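Local atomic coordinates of PKD domain (PDB entry 6AEM), a protein that binds calcium as a polycystic-kidney-disease domain of the Vibrio anguillarum protease Epp, where its exact role is unknown. Residues A[13-21]-A[79-87]. Residues are numbered along the deposited sequence; the frame is centred on the assembly and turned at random. Where two conformers were deposited one is given.
Sequences ELKTDGLSV and TRTTQVEVP. With ZN (zinc ion), chain F.
Val84 points into the hairpin that turns at Gly18 and Leu19. Its CB lies 3.5 Å from Gly18 O, while its two methyl groups separate the apolar neighbours: CG2 packs against Leu19 CD2 at 3.9 Å, and CG1 faces Val21 CG2, the two valines crossing at about a right angle. Leu19 reaches this position through its CD2 branch, and CD2 also lies over the peptide between Glu85 and Val86, 3.8 Å from Glu85 O. Farther along, Thr82 turns its hydroxyl toward the hairpin, OG1 anti to the backbone N (chi1 -168°), where it lies 3.7 Å from Thr16 CG2 in a van der Waals contact. Leu14 CD1 comes across the same threonine, 3.8 Å from Thr82 CB. The contact joins the edge strands of the two antiparallel sheets of the PKD beta-sandwich: strands 13-17 and 79-84 run nearly parallel, 13° apart, with no direct hydrogen bond between them. A water instead links the backbones, donating to Gly18 O at 2.6 Å and accepting from Glu85 N at 3.0 Å. Gly18 CA also makes a bent CA-H...O contact with Glu85 O (3.5 Å). The type II' turn from Asp17 to Ser20, with Gly18 at positive phi (64°), presents the Gly18 carbonyl and is closed by paired backbone bonds between Asp17 and Ser20. Behind the apolar cluster, Tyr56 touches both Val21 and Val84, and Trp54 backs Leu14. On the outer side, the Glu85 carboxylate chelates a zinc ion through OE1 and OE2; three waters are further ligands, one of them long.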
loop_
_atom_site.group_PDB
_atom_site.type_symbol
_atom_site.label_atom_id
_atom_site.label_comp_id
_atom_site.label_asym_id
_atom_site.label_seq_id
_atom_site.Cartn_x
_atom_site.Cartn_y
_atom_site.Cartn_z
ATOM N N GLU A 13 2.361 -0.798 -6.799
ATOM C CA GLU A 13 1.580 -1.382 -7.867
ATOM C C GLU A 13 0.984 -2.661 -7.325
ATOM O O GLU A 13 1.623 -3.363 -6.541
ATOM C CB GLU A 13 2.497 -1.700 -9.027
ATOM C CG GLU A 13 1.861 -2.410 -10.205
ATOM C CD GLU A 13 2.834 -2.603 -11.376
ATOM O OE1 GLU A 13 3.866 -1.914 -11.425
ATOM O OE2 GLU A 13 2.589 -3.444 -12.309
ATOM N N LEU A 14 -0.223 -2.983 -7.779
ATOM C CA LEU A 14 -0.902 -4.200 -7.362
ATOM C C LEU A 14 -0.904 -5.242 -8.467
ATOM O O LEU A 14 -1.056 -4.920 -9.646
ATOM C CB LEU A 14 -2.347 -3.906 -6.955
ATOM C CG LEU A 14 -2.453 -2.861 -5.846
ATOM C CD1 LEU A 14 -3.913 -2.550 -5.571
ATOM C CD2 LEU A 14 -1.768 -3.360 -4.599
ATOM N N LYS A 15 -0.771 -6.486 -8.049
ATOM C CA LYS A 15 -0.886 -7.642 -8.920
ATOM C C LYS A 15 -2.128 -8.406 -8.491
ATOM O O LYS A 15 -2.203 -8.880 -7.348
ATOM C CB LYS A 15 0.374 -8.502 -8.790
ATOM C CG LYS A 15 0.335 -9.865 -9.469
ATOM C CD LYS A 15 1.733 -10.444 -9.412
ATOM C CE LYS A 15 1.868 -11.879 -9.860
ATOM N NZ LYS A 15 3.293 -12.273 -9.632
ATOM N N THR A 16 -3.119 -8.487 -9.376
ATOM C CA THR A 16 -4.351 -9.185 -9.044
ATOM C C THR A 16 -4.401 -10.545 -9.736
ATOM O O THR A 16 -3.902 -10.724 -10.852
ATOM C CB THR A 16 -5.602 -8.367 -9.386
ATOM O OG1 THR A 16 -5.709 -8.186 -10.801
ATOM C CG2 THR A 16 -5.564 -7.013 -8.701
ATOM N N ASP A 17 -4.991 -11.513 -9.047
ATOM C CA ASP A 17 -5.149 -12.881 -9.558
ATOM C C ASP A 17 -6.488 -13.363 -8.995
ATOM O O ASP A 17 -6.550 -13.918 -7.894
ATOM C CB ASP A 17 -3.983 -13.768 -9.137
ATOM C CG ASP A 17 -4.129 -15.203 -9.610
ATOM O OD1 ASP A 17 -5.009 -15.475 -10.451
ATOM O OD2 ASP A 17 -3.328 -16.065 -9.174
ATOM N N GLY A 18 -7.552 -13.110 -9.749
ATOM C CA GLY A 18 -8.889 -13.321 -9.227
ATOM C C GLY A 18 -9.127 -12.367 -8.068
ATOM O O GLY A 18 -8.976 -11.149 -8.188
ATOM N N LEU A 19 -9.489 -12.920 -6.919
ATOM C CA LEU A 19 -9.690 -12.114 -5.728
ATOM C C LEU A 19 -8.427 -11.943 -4.905
ATOM O O LEU A 19 -8.483 -11.262 -3.879
ATOM C CB LEU A 19 -10.765 -12.742 -4.846
ATOM C CG LEU A 19 -12.157 -12.899 -5.462
ATOM C CD1 LEU A 19 -13.102 -13.548 -4.478
ATOM C CD2 LEU A 19 -12.744 -11.581 -5.929
ATOM N N SER A 20 -7.305 -12.563 -5.289
ATOM C CA SER A 20 -6.060 -12.430 -4.538
ATOM C C SER A 20 -5.242 -11.285 -5.111
ATOM O O SER A 20 -5.201 -11.084 -6.324
ATOM C CB SER A 20 -5.222 -13.710 -4.597
ATOM O OG SER A 20 -5.866 -14.772 -3.912
ATOM N N VAL A 21 -4.564 -10.564 -4.228
ATOM C CA VAL A 21 -3.795 -9.376 -4.590
ATOM C C VAL A 21 -2.438 -9.436 -3.902
ATOM O O VAL A 21 -2.322 -9.914 -2.771
ATOM C CB VAL A 21 -4.553 -8.076 -4.216
ATOM C CG1 VAL A 21 -3.841 -6.832 -4.745
ATOM C CG2 VAL A 21 -5.979 -8.116 -4.759
ATOM N N THR A 79 -2.916 6.416 -2.636
ATOM C CA THR A 79 -3.999 5.439 -2.761
ATOM C C THR A 79 -4.241 5.122 -4.230
ATOM O O THR A 79 -3.993 5.942 -5.099
ATOM C CB THR A 79 -5.326 5.875 -2.098
ATOM O OG1 THR A 79 -6.014 6.820 -2.929
ATOM C CG2 THR A 79 -5.096 6.493 -0.715
ATOM N N ARG A 80 -4.791 3.937 -4.507
ATOM C CA ARG A 80 -5.144 3.532 -5.868
ATOM C C ARG A 80 -6.411 2.687 -5.805
ATOM O O ARG A 80 -6.522 1.806 -4.953
ATOM C CB ARG A 80 -4.065 2.690 -6.547
ATOM C CG ARG A 80 -2.701 3.317 -6.638
ATOM C CD ARG A 80 -1.768 2.316 -7.379
ATOM N NE ARG A 80 -0.506 2.955 -7.725
ATOM C CZ ARG A 80 -0.361 3.843 -8.689
ATOM N NH1 ARG A 80 -1.363 4.132 -9.503
ATOM N NH2 ARG A 80 0.839 4.383 -8.866
ATOM N N THR A 81 -7.344 2.928 -6.741
ATOM C CA THR A 81 -8.451 1.984 -6.894
ATOM C C THR A 81 -7.972 0.721 -7.629
ATOM O O THR A 81 -7.040 0.751 -8.451
ATOM C CB THR A 81 -9.654 2.613 -7.618
ATOM O OG1 THR A 81 -9.243 3.138 -8.894
ATOM C CG2 THR A 81 -10.288 3.705 -6.753
ATOM N N THR A 82 -8.616 -0.402 -7.316
ATOM C CA THR A 82 -8.393 -1.667 -7.990
ATOM C C THR A 82 -9.739 -2.352 -8.145
ATOM O O THR A 82 -10.693 -2.085 -7.414
ATOM C CB THR A 82 -7.388 -2.537 -7.201
ATOM O OG1 THR A 82 -6.978 -3.643 -8.008
ATOM C CG2 THR A 82 -7.964 -3.027 -5.886
ATOM N N GLN A 83 -9.800 -3.236 -9.112
ATOM C CA GLN A 83 -10.995 -4.029 -9.358
ATOM C C GLN A 83 -10.606 -5.493 -9.315
ATOM O O GLN A 83 -9.619 -5.897 -9.942
ATOM C CB GLN A 83 -11.624 -3.694 -10.712
ATOM C CG GLN A 83 -12.174 -2.270 -10.821
ATOM C CD GLN A 83 -11.110 -1.206 -11.048
ATOM O OE1 GLN A 83 -10.136 -1.421 -11.784
ATOM N NE2 GLN A 83 -11.284 -0.047 -10.396
ATOM N N VAL A 84 -11.373 -6.289 -8.583
ATOM C CA VAL A 84 -11.159 -7.727 -8.545
ATOM C C VAL A 84 -12.457 -8.410 -8.924
ATOM O O VAL A 84 -13.549 -7.926 -8.605
ATOM C CB VAL A 84 -10.618 -8.251 -7.197
ATOM C CG1 VAL A 84 -9.227 -7.691 -6.951
ATOM C CG2 VAL A 84 -11.546 -7.921 -6.051
ATOM N N GLU A 85 -12.328 -9.513 -9.635
ATOM C CA GLU A 85 -13.458 -10.280 -10.112
ATOM C C GLU A 85 -13.259 -11.725 -9.696
ATOM O O GLU A 85 -12.132 -12.203 -9.603
ATOM C CB GLU A 85 -13.522 -10.257 -11.647
ATOM C CG GLU A 85 -13.575 -8.872 -12.262
ATOM C CD GLU A 85 -13.112 -8.872 -13.702
ATOM O OE1 GLU A 85 -13.332 -9.878 -14.410
ATOM O OE2 GLU A 85 -12.485 -7.885 -14.119
ATOM N N VAL A 86 -14.366 -12.410 -9.435
ATOM C CA VAL A 86 -14.264 -13.856 -9.211
ATOM C C VAL A 86 -13.768 -14.515 -10.492
ATOM O O VAL A 86 -14.195 -14.122 -11.596
ATOM C CB VAL A 86 -15.619 -14.445 -8.781
ATOM C CG1 VAL A 86 -16.167 -13.712 -7.563
ATOM C CG2 VAL A 86 -16.615 -14.408 -9.924
ATOM N N PRO A 87 -12.874 -15.508 -10.422
ATOM C CA PRO A 87 -12.364 -16.152 -11.641
ATOM C C PRO A 87 -13.454 -16.820 -12.490
ATOM O O PRO A 87 -13.325 -16.928 -13.715
ATOM C CB PRO A 87 -11.439 -17.249 -11.111
ATOM C CG PRO A 87 -11.081 -16.855 -9.740
ATOM C CD PRO A 87 -12.221 -16.014 -9.205
ATOM O OXT PRO A 87 -14.495 -17.285 -11.982
HETATM ZN ZN ZN F . -12.544 -8.787 -16.206
HETATM O O HOH W 1 -9.534 -10.013 -10.499
HETATM O O HOH W 2 -13.353 -10.853 -16.298
HETATM O O HOH W 3 -11.135 -10.956 -16.263
HETATM O O HOH W 4 -12.273 -6.393 -16.385
#